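Local coordinates for protein RickCE (Rickettsia bellii, PDB 5HAM) that probably acts as a CE-clan cysteine protease effector that removes ubiquitin from modified proteins, the present chain holding its catalytic part, at residues M44-D47 with Y48-K51; E76-A79 with L80-D84; I140-G143 with Y144-T148; A227-S230 with T231-K235. One frame throughout, in Å; residues are numbered along the deposited sequence.

Interaction 1: M44-D47 with Y48-K51; sequences MLKD and YTAK
Leu45 and Tyr48 meet on one side of the last turn of helix 42-49. CD2 of Leu45 touches the Tyr48 ring at its CD2 atom, 4.0 Å away. The two side chains slant past each other. Tyr48 keeps CG beside its backbone N (chi1 -50°), which turns the ring back along the helix toward Leu45. Leu45 O lies at the ring edge, near its plane, and CB of Asp47 sits over one face.

The tight part is the backbone. Tyr48 N donates to Leu45 O at 2.7 Å, a tight i to i+3 turn. Ala50 N donates to Lys46 O at 2.9 Å and closes the helix. Ala50 is the first residue to leave helical angles. Ala50 CB lies 3.1 Å from Lys46 O.

The outer side is looser. Thr49 OG1 gives Leu45 O a weak bond of 3.4 Å, and CG of the exposed Lys46 comes no closer than 4.2 Å to Thr49 OG1.

Asp47 is buried and its carboxylate forms a salt bridge with Arg88. Leu45 and Tyr48 rest on Lys103 of helix 96-130, while Lys46, Asp47 and Ala50 pack on Ile58 of helix 52-69.

Interaction 2: E76-A79 with L80-D84; sequences EERA and LMLGD
Arg78 and Leu82 both hold CG opposite the backbone N (chi1 176° and 175°), and this sends their side chains the same way, side by side, one turn apart on helix 75-93. A bend at chi2 of Arg78 carries its guanidinium over Leu82. CD2 of Leu82 then lies against one face of that group, 3.8 Å from Arg78 NH1. It sits toward the rim of the plane and not over its middle.

Met81 takes the other course. Met81 CG stays beside the backbone N and packs 3.3 Å from Glu77 O.

Four backbone bonds of the i to i+4 kind join residues 76-79 to 80-83, the pattern of a regular alpha helix. Met81 N reaches Glu77 O at 3.0 Å and Leu82 N reaches Arg78 O at 2.8 Å. Gly83 N donates to Ala79 O at 2.9 Å. Near the start of the helix, Asp74 accepts from Glu77 N.

Asn70 OD1 accepts from Arg78 NH2, and Ile72 touches both Arg78 and Met81. The guanidinium thus uses its N-H groups for polar partners while a flat face lies on a methyl. Such packing lets a charged group cover the buried Leu82 and still keep its hydrogen bonds.

Interaction 3: I140-G143 with Y144-T148; sequences IEMG and YGHWT
Ile140 and Thr148 are joined by backbone bonds in both directions. Ile140 N donates to Thr148 O at 2.7 Å, nearly straight at 176°. Thr148 N returns a bond to Ile140 O. Thr148 OG1 also donates to Ile140 O, at 2.9 Å, and arrives from the opposite face of the carbonyl plane. The hydroxyl can do so because it stands between the backbone N and the carbonyl carbon (chi1 67°). Closer to the loop, Met142 N donates to His146 O at 3.0 Å.

These bonds make a beta hairpin of strands 135-141 and 147-155, central in the mixed sheet. A type II turn from Gly143 to His146 closes it, with His146 N bonded to Gly143 O at 2.8 Å. Gly145 N donates to Glu141 OE2 at 3.0 Å, on the anti side of the carboxylate.

Stacking forms the second group. CG of Glu141 lies over the centre of the six-membered ring of Trp147, a CH-pi contact of 3.7 Å. The carboxylate runs almost parallel to the indole, 6° apart. CB of Met142 lies over one face of the His146 ring, toward its rim, 3.9 Å from the centroid. His146 NE2 bonds Asp167 OD2, a pair consistent with the His-Asp part of a CE-clan catalytic triad.

Interaction 4: A227-S230 with T231-K235; sequences AILS and TEESK
The backbone runs extended through Leu229 and Ser230, then turns into the short, weakly bonded helix 231-234, with Ser230 at the N-cap. Ser230 OG accepts from Glu233 N at 3.1 Å, and the bond is almost straight (177°). The hydroxyl lies between its own backbone N and carbonyl carbon (chi1 70°), which aims it at the first turn of the helix.

Glu233 answers in the reverse direction. Glu233 OE1 accepts from Ser230 N at 2.9 Å, on the anti side of the carboxylate and 24° out of its plane. The two reciprocal bonds form a capping box, the classic N-terminal closure of a helix. Glu233 OE1 also takes a weak bond of 3.4 Å from Ser230 OG. A water lies between Glu233 OE1 and Ile228 O, but it is too close to Ile228 O for the bridge to be more than doubtful.

Ser234 holds the carbonyl of Ser230. Ser234 OG donates to Ser230 O at 2.8 Å, from above the carbonyl plane. CB of Leu229 lies 3.5 Å from Ser234 OG, and the Leu229 side chain crosses that of Glu233 at about a right angle. Leu229 also packs on Leu242 of helix 238-251, and Ser234 on Phe214 of helix 211-223. Thr231 OG1 bonds Lys203 O.

How the interactions relate
The four contacts follow one another along the chain in numerical order and none touches another. Interactions 1 and 2 belong to the helical part before the hairpin, on helices 42-49 and 75-93. Their centres lie about 21 Å apart, on the same side of the chain's centre. Interaction 3 is the central one, in the five-stranded sheet; its centre lies about 3 Å from that of the chain. Interaction 4 starts a short helix. The centres of interactions 3 and 4 are about 20 Å apart, and both belong to the RickCE-like catalytic domain. Interactions 1 and 4 are the extremes, about 48 Å apart between centres. Strand 27-34 of the same sheet precedes interaction 1, consistent with a protease core that carries a helical extension.

Interaction 1: M44-D47 with Y48-K51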
loop_
_atom_site.group_PDB
_atom_site.type_symbol
_atom_site.label_atom_id
_atom_site.label_comp_id
_atom_site.label_asym_id
_atom_site.label_seq_id
_atom_site.Cartn_x
_atom_site.Cartn_y
_atom_site.Cartn_z
ATOM N N MET A 44 20.529 3.748 9.673
ATOM C CA MET A 44 20.219 2.401 9.226
ATOM C C MET A 44 21.262 1.920 8.220
ATOM O O MET A 44 21.709 0.780 8.290
ATOM C CB MET A 44 18.812 2.321 8.628
ATOM C CG MET A 44 17.707 2.619 9.624
ATOM S SD MET A 44 16.059 2.798 8.885
ATOM C CE MET A 44 16.014 1.336 7.831
ATOM N N LEU A 45 21.664 2.797 7.304
ATOM C CA LEU A 45 22.586 2.414 6.234
ATOM C C LEU A 45 24.004 2.103 6.729
ATOM O O LEU A 45 24.801 1.478 6.014
ATOM C CB LEU A 45 22.623 3.480 5.137
ATOM C CG LEU A 45 21.310 3.676 4.363
ATOM C CD1 LEU A 45 21.479 4.791 3.338
ATOM C CD2 LEU A 45 20.861 2.384 3.688
ATOM N N LYS A 46 24.316 2.523 7.955
ATOM C CA LYS A 46 25.619 2.203 8.546
ATOM C C LYS A 46 25.802 0.694 8.718
ATOM O O LYS A 46 26.925 0.210 8.825
ATOM C CB LYS A 46 25.849 2.955 9.860
ATOM C CG LYS A 46 25.879 4.455 9.654
ATOM C CD LYS A 46 26.380 5.200 10.865
ATOM C CE LYS A 46 26.676 6.660 10.517
ATOM N NZ LYS A 46 27.456 7.376 11.576
ATOM N N ASP A 47 24.697 -0.046 8.695
ATOM C CA ASP A 47 24.745 -1.502 8.694
ATOM C C ASP A 47 25.481 -1.985 7.450
ATOM O O ASP A 47 26.007 -3.101 7.431
ATOM C CB ASP A 47 23.331 -2.097 8.679
ATOM C CG ASP A 47 22.654 -2.074 10.044
ATOM O OD1 ASP A 47 23.163 -1.420 10.983
ATOM O OD2 ASP A 47 21.589 -2.716 10.165
ATOM N N TYR A 48 25.474 -1.157 6.401
ATOM C CA TYR A 48 26.159 -1.488 5.158
ATOM C C TYR A 48 27.500 -0.758 4.980
ATOM O O TYR A 48 28.399 -1.278 4.329
ATOM C CB TYR A 48 25.254 -1.199 3.964
ATOM C CG TYR A 48 23.853 -1.778 4.078
ATOM C CD1 TYR A 48 23.598 -3.113 3.774
ATOM C CD2 TYR A 48 22.787 -0.983 4.466
ATOM C CE1 TYR A 48 22.342 -3.631 3.861
ATOM C CE2 TYR A 48 21.520 -1.498 4.559
ATOM C CZ TYR A 48 21.301 -2.822 4.251
ATOM O OH TYR A 48 20.030 -3.335 4.341
ATOM N N THR A 49 27.636 0.434 5.560
ATOM C CA THR A 49 28.783 1.297 5.265
ATOM C C THR A 49 29.841 1.374 6.360
ATOM O O THR A 49 30.982 1.748 6.084
ATOM C CB THR A 49 28.342 2.748 4.920
ATOM O OG1 THR A 49 27.648 3.320 6.034
ATOM C CG2 THR A 49 27.433 2.779 3.696
ATOM N N ALA A 50 29.465 1.050 7.596
ATOM C CA ALA A 50 30.405 1.095 8.716
ATOM C C ALA A 50 31.500 0.058 8.569
ATOM O O ALA A 50 31.259 -1.095 8.202
ATOM C CB ALA A 50 29.695 0.920 10.050
ATOM N N LYS A 51 32.718 0.496 8.842
ATOM C CA LYS A 51 33.889 -0.343 8.719
ATOM C C LYS A 51 34.679 -0.218 10.019
ATOM O O LYS A 51 34.394 0.667 10.841
ATOM C CB LYS A 51 34.701 0.119 7.510
ATOM C CG LYS A 51 33.835 0.232 6.280
ATOM C CD LYS A 51 34.610 0.499 5.013
ATOM C CE LYS A 51 33.683 0.346 3.812
ATOM N NZ LYS A 51 32.453 1.190 3.905
#

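Interaction 2: E76-A79 with L80-D84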
loop_
_atom_site.group_PDB
_atom_site.type_symbol
_atom_site.label_atom_id
_atom_site.label_comp_id
_atom_site.label_asym_id
_atom_site.label_seq_id
_atom_site.Cartn_x
_atom_site.Cartn_y
_atom_site.Cartn_z
ATOM N N GLU A 76 4.770 -13.224 18.753
ATOM C CA GLU A 76 4.806 -12.761 17.371
ATOM C C GLU A 76 5.762 -11.600 17.236
ATOM O O GLU A 76 6.516 -11.514 16.272
ATOM C CB GLU A 76 3.419 -12.323 16.899
ATOM C CG GLU A 76 2.342 -13.363 17.085
ATOM C CD GLU A 76 1.018 -12.905 16.511
ATOM O OE1 GLU A 76 1.016 -11.915 15.745
ATOM O OE2 GLU A 76 -0.021 -13.525 16.824
ATOM N N GLU A 77 5.724 -10.703 18.212
ATOM C CA GLU A 77 6.596 -9.539 18.208
ATOM C C GLU A 77 8.045 -9.980 18.404
ATOM O O GLU A 77 8.954 -9.437 17.797
ATOM C CB GLU A 77 6.168 -8.567 19.303
ATOM C CG GLU A 77 6.958 -7.276 19.348
ATOM C CD GLU A 77 6.351 -6.261 20.300
ATOM O OE1 GLU A 77 5.111 -6.296 20.510
ATOM O OE2 GLU A 77 7.123 -5.433 20.828
ATOM N N ARG A 78 8.236 -10.994 19.238
ATOM C CA ARG A 78 9.554 -11.529 19.532
ATOM C C ARG A 78 10.199 -12.083 18.267
ATOM O O ARG A 78 11.347 -11.772 17.957
ATOM C CB ARG A 78 9.428 -12.629 20.583
ATOM C CG ARG A 78 10.718 -13.346 20.924
ATOM C CD ARG A 78 10.466 -14.796 21.299
ATOM N NE ARG A 78 11.690 -15.462 21.740
ATOM C CZ ARG A 78 12.271 -16.484 21.111
ATOM N NH1 ARG A 78 11.738 -16.989 20.004
ATOM N NH2 ARG A 78 13.391 -17.007 21.599
ATOM N N ALA A 79 9.441 -12.894 17.538
ATOM C CA ALA A 79 9.924 -13.555 16.332
ATOM C C ALA A 79 10.318 -12.547 15.264
ATOM O O ALA A 79 11.311 -12.739 14.546
ATOM C CB ALA A 79 8.860 -14.502 15.792
ATOM N N LEU A 80 9.542 -11.471 15.169
ATOM C CA LEU A 80 9.823 -10.428 14.194
ATOM C C LEU A 80 11.106 -9.679 14.563
ATOM O O LEU A 80 12.004 -9.531 13.745
ATOM C CB LEU A 80 8.643 -9.463 14.108
ATOM C CG LEU A 80 8.777 -8.224 13.224
ATOM C CD1 LEU A 80 8.791 -8.622 11.766
ATOM C CD2 LEU A 80 7.632 -7.281 13.489
ATOM N N MET A 81 11.208 -9.226 15.806
ATOM C CA MET A 81 12.373 -8.445 16.201
ATOM C C MET A 81 13.647 -9.305 16.186
ATOM O O MET A 81 14.718 -8.855 15.769
ATOM C CB MET A 81 12.132 -7.777 17.554
ATOM C CG MET A 81 10.904 -6.825 17.564
ATOM S SD MET A 81 10.909 -5.567 16.247
ATOM C CE MET A 81 12.382 -4.665 16.738
ATOM N N LEU A 82 13.511 -10.552 16.618
ATOM C CA LEU A 82 14.631 -11.470 16.678
ATOM C C LEU A 82 15.089 -11.844 15.271
ATOM O O LEU A 82 16.281 -11.836 14.968
ATOM C CB LEU A 82 14.225 -12.712 17.460
ATOM C CG LEU A 82 15.202 -13.880 17.571
ATOM C CD1 LEU A 82 16.545 -13.458 18.171
ATOM C CD2 LEU A 82 14.565 -15.014 18.377
ATOM N N GLY A 83 14.138 -12.152 14.399
ATOM C CA GLY A 83 14.484 -12.503 13.035
ATOM C C GLY A 83 15.239 -11.369 12.364
ATOM O O GLY A 83 16.247 -11.580 11.704
ATOM N N ASP A 84 14.771 -10.145 12.559
ATOM C CA ASP A 84 15.471 -8.994 12.012
ATOM C C ASP A 84 16.871 -8.747 12.622
ATOM O O ASP A 84 17.791 -8.317 11.916
ATOM C CB ASP A 84 14.596 -7.741 12.084
ATOM C CG ASP A 84 13.494 -7.737 11.012
ATOM O OD1 ASP A 84 13.102 -8.838 10.553
ATOM O OD2 ASP A 84 13.007 -6.641 10.631
#

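Interaction 3: I140-G143 with Y144-T148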
loop_
_atom_site.group_PDB
_atom_site.type_symbol
_atom_site.label_atom_id
_atom_site.label_comp_id
_atom_site.label_asym_id
_atom_site.label_seq_id
_atom_site.Cartn_x
_atom_site.Cartn_y
_atom_site.Cartn_z
ATOM N N ILE A 140 -3.991 1.579 -3.183
ATOM C CA ILE A 140 -2.820 2.124 -2.516
ATOM C C ILE A 140 -2.492 1.355 -1.248
ATOM O O ILE A 140 -3.307 1.278 -0.324
ATOM C CB ILE A 140 -2.986 3.630 -2.197
ATOM C CG1 ILE A 140 -3.191 4.406 -3.506
ATOM C CG2 ILE A 140 -1.762 4.142 -1.453
ATOM C CD1 ILE A 140 -3.074 5.872 -3.366
ATOM N N GLU A 141 -1.301 0.769 -1.223
ATOM C CA GLU A 141 -0.824 0.057 -0.046
ATOM C C GLU A 141 0.035 0.970 0.820
ATOM O O GLU A 141 1.167 1.271 0.466
ATOM C CB GLU A 141 -0.033 -1.182 -0.462
ATOM C CG GLU A 141 -0.135 -2.352 0.507
ATOM C CD GLU A 141 0.739 -3.527 0.085
ATOM O OE1 GLU A 141 1.532 -3.364 -0.873
ATOM O OE2 GLU A 141 0.635 -4.616 0.699
ATOM N N MET A 142 -0.521 1.405 1.951
ATOM C CA MET A 142 0.158 2.305 2.885
ATOM C C MET A 142 1.143 1.580 3.766
ATOM O O MET A 142 1.782 2.184 4.628
ATOM C CB MET A 142 -0.862 2.989 3.799
ATOM C CG MET A 142 -1.942 3.778 3.089
ATOM S SD MET A 142 -1.307 5.241 2.288
ATOM C CE MET A 142 -0.651 6.137 3.650
ATOM N N GLY A 143 1.255 0.280 3.570
ATOM C CA GLY A 143 2.137 -0.548 4.370
ATOM C C GLY A 143 1.649 -1.950 4.110
ATOM O O GLY A 143 0.613 -2.112 3.453
ATOM N N TYR A 144 2.372 -2.950 4.603
ATOM C CA TYR A 144 2.038 -4.342 4.316
ATOM C C TYR A 144 0.558 -4.674 4.599
ATOM O O TYR A 144 0.108 -4.677 5.747
ATOM C CB TYR A 144 2.982 -5.327 5.041
ATOM C CG TYR A 144 2.742 -6.760 4.602
ATOM C CD1 TYR A 144 3.392 -7.288 3.497
ATOM C CD2 TYR A 144 1.822 -7.568 5.267
ATOM C CE1 TYR A 144 3.149 -8.580 3.076
ATOM C CE2 TYR A 144 1.587 -8.858 4.862
ATOM C CZ TYR A 144 2.246 -9.359 3.769
ATOM O OH TYR A 144 1.991 -10.643 3.375
ATOM N N GLY A 145 -0.195 -4.917 3.532
ATOM C CA GLY A 145 -1.590 -5.295 3.644
ATOM C C GLY A 145 -2.523 -4.167 4.047
ATOM O O GLY A 145 -3.732 -4.371 4.168
ATOM N N HIS A 146 -1.970 -2.979 4.263
ATOM C CA HIS A 146 -2.776 -1.813 4.614
ATOM C C HIS A 146 -3.334 -1.209 3.337
ATOM O O HIS A 146 -2.845 -0.192 2.847
ATOM C CB HIS A 146 -1.939 -0.798 5.408
ATOM C CG HIS A 146 -2.728 0.363 5.938
ATOM N ND1 HIS A 146 -2.273 1.164 6.964
ATOM C CD2 HIS A 146 -3.933 0.868 5.575
ATOM C CE1 HIS A 146 -3.165 2.107 7.213
ATOM N NE2 HIS A 146 -4.180 1.950 6.385
ATOM N N TRP A 147 -4.358 -1.853 2.799
ATOM C CA TRP A 147 -4.882 -1.478 1.493
ATOM C C TRP A 147 -5.875 -0.353 1.629
ATOM O O TRP A 147 -6.699 -0.368 2.544
ATOM C CB TRP A 147 -5.541 -2.663 0.791
ATOM C CG TRP A 147 -4.565 -3.601 0.269
ATOM C CD1 TRP A 147 -4.290 -4.842 0.745
ATOM C CD2 TRP A 147 -3.699 -3.383 -0.836
ATOM N NE1 TRP A 147 -3.299 -5.423 -0.005
ATOM C CE2 TRP A 147 -2.918 -4.546 -0.993
ATOM C CE3 TRP A 147 -3.509 -2.325 -1.734
ATOM C CZ2 TRP A 147 -1.966 -4.682 -1.986
ATOM C CZ3 TRP A 147 -2.567 -2.455 -2.717
ATOM C CH2 TRP A 147 -1.801 -3.625 -2.835
ATOM N N THR A 148 -5.755 0.625 0.728
ATOM C CA THR A 148 -6.647 1.771 0.648
ATOM C C THR A 148 -6.871 2.080 -0.835
ATOM O O THR A 148 -6.286 1.429 -1.702
ATOM C CB THR A 148 -6.035 3.012 1.333
ATOM O OG1 THR A 148 -4.888 3.467 0.609
ATOM C CG2 THR A 148 -5.601 2.695 2.732
#

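Interaction 4: A227-S230 with T231-K235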
loop_
_atom_site.group_PDB
_atom_site.type_symbol
_atom_site.label_atom_id
_atom_site.label_comp_id
_atom_site.label_asym_id
_atom_site.label_seq_id
_atom_site.Cartn_x
_atom_site.Cartn_y
_atom_site.Cartn_z
ATOM N N ALA A 227 -22.168 6.707 -3.214
ATOM C CA ALA A 227 -21.665 6.782 -1.842
ATOM C C ALA A 227 -21.097 5.434 -1.403
ATOM O O ALA A 227 -21.696 4.379 -1.653
ATOM C CB ALA A 227 -22.762 7.227 -0.883
ATOM N N ILE A 228 -19.942 5.472 -0.751
ATOM C CA ILE A 228 -19.370 4.277 -0.143
ATOM C C ILE A 228 -20.175 3.864 1.089
ATOM O O ILE A 228 -21.048 4.610 1.542
ATOM C CB ILE A 228 -17.889 4.487 0.233
ATOM C CG1 ILE A 228 -17.742 5.512 1.352
ATOM C CG2 ILE A 228 -17.081 4.925 -0.985
ATOM C CD1 ILE A 228 -16.295 5.668 1.803
ATOM N N LEU A 229 -19.895 2.674 1.613
ATOM C CA LEU A 229 -20.599 2.176 2.788
ATOM C C LEU A 229 -20.239 3.011 4.005
ATOM O O LEU A 229 -19.075 3.138 4.336
ATOM C CB LEU A 229 -20.236 0.713 3.044
ATOM C CG LEU A 229 -20.718 -0.309 2.017
ATOM C CD1 LEU A 229 -19.886 -1.582 2.109
ATOM C CD2 LEU A 229 -22.181 -0.594 2.274
ATOM N N SER A 230 -21.238 3.573 4.671
ATOM C CA SER A 230 -20.963 4.438 5.804
ATOM C C SER A 230 -20.417 3.629 6.964
ATOM O O SER A 230 -20.385 2.388 6.917
ATOM C CB SER A 230 -22.231 5.142 6.250
ATOM O OG SER A 230 -23.098 4.209 6.846
ATOM N N THR A 231 -19.980 4.336 8.005
ATOM C CA THR A 231 -19.509 3.673 9.213
ATOM C C THR A 231 -20.628 2.787 9.744
ATOM O O THR A 231 -20.405 1.634 10.087
ATOM C CB THR A 231 -19.039 4.673 10.292
ATOM O OG1 THR A 231 -17.928 5.437 9.795
ATOM C CG2 THR A 231 -18.582 3.920 11.526
ATOM N N GLU A 232 -21.846 3.323 9.739
ATOM C CA GLU A 232 -23.017 2.608 10.234
ATOM C C GLU A 232 -23.298 1.295 9.483
ATOM O O GLU A 232 -23.411 0.233 10.097
ATOM C CB GLU A 232 -24.238 3.535 10.211
ATOM C CG GLU A 232 -25.397 3.105 11.094
ATOM C CD GLU A 232 -25.094 3.189 12.593
ATOM O OE1 GLU A 232 -23.934 3.479 12.978
ATOM O OE2 GLU A 232 -26.033 2.962 13.389
ATOM N N GLU A 233 -23.384 1.369 8.159
ATOM C CA GLU A 233 -23.614 0.177 7.333
ATOM C C GLU A 233 -22.449 -0.812 7.345
ATOM O O GLU A 233 -22.596 -1.959 6.939
ATOM C CB GLU A 233 -23.896 0.575 5.884
ATOM C CG GLU A 233 -25.031 1.569 5.714
ATOM C CD GLU A 233 -24.958 2.319 4.378
ATOM O OE1 GLU A 233 -23.829 2.614 3.899
ATOM O OE2 GLU A 233 -26.034 2.615 3.812
ATOM N N SER A 234 -21.283 -0.369 7.788
ATOM C CA SER A 234 -20.104 -1.211 7.695
ATOM C C SER A 234 -19.976 -2.107 8.901
ATOM O O SER A 234 -19.246 -3.088 8.869
ATOM C CB SER A 234 -18.863 -0.360 7.537
ATOM O OG SER A 234 -18.828 0.189 6.239
ATOM N N LYS A 235 -20.705 -1.772 9.959
ATOM C CA LYS A 235 -20.693 -2.558 11.188
ATOM C C LYS A 235 -21.175 -3.983 10.929
ATOM O O LYS A 235 -21.716 -4.281 9.864
ATOM C CB LYS A 235 -21.567 -1.881 12.250
ATOM C CG LYS A 235 -21.105 -0.477 12.612
ATOM C CD LYS A 235 -21.931 0.137 13.733
ATOM C CE LYS A 235 -21.392 1.509 14.140
ATOM N NZ LYS A 235 -22.229 2.157 15.197
HETATM O O HOH W 1 -23.443 4.423 1.676
#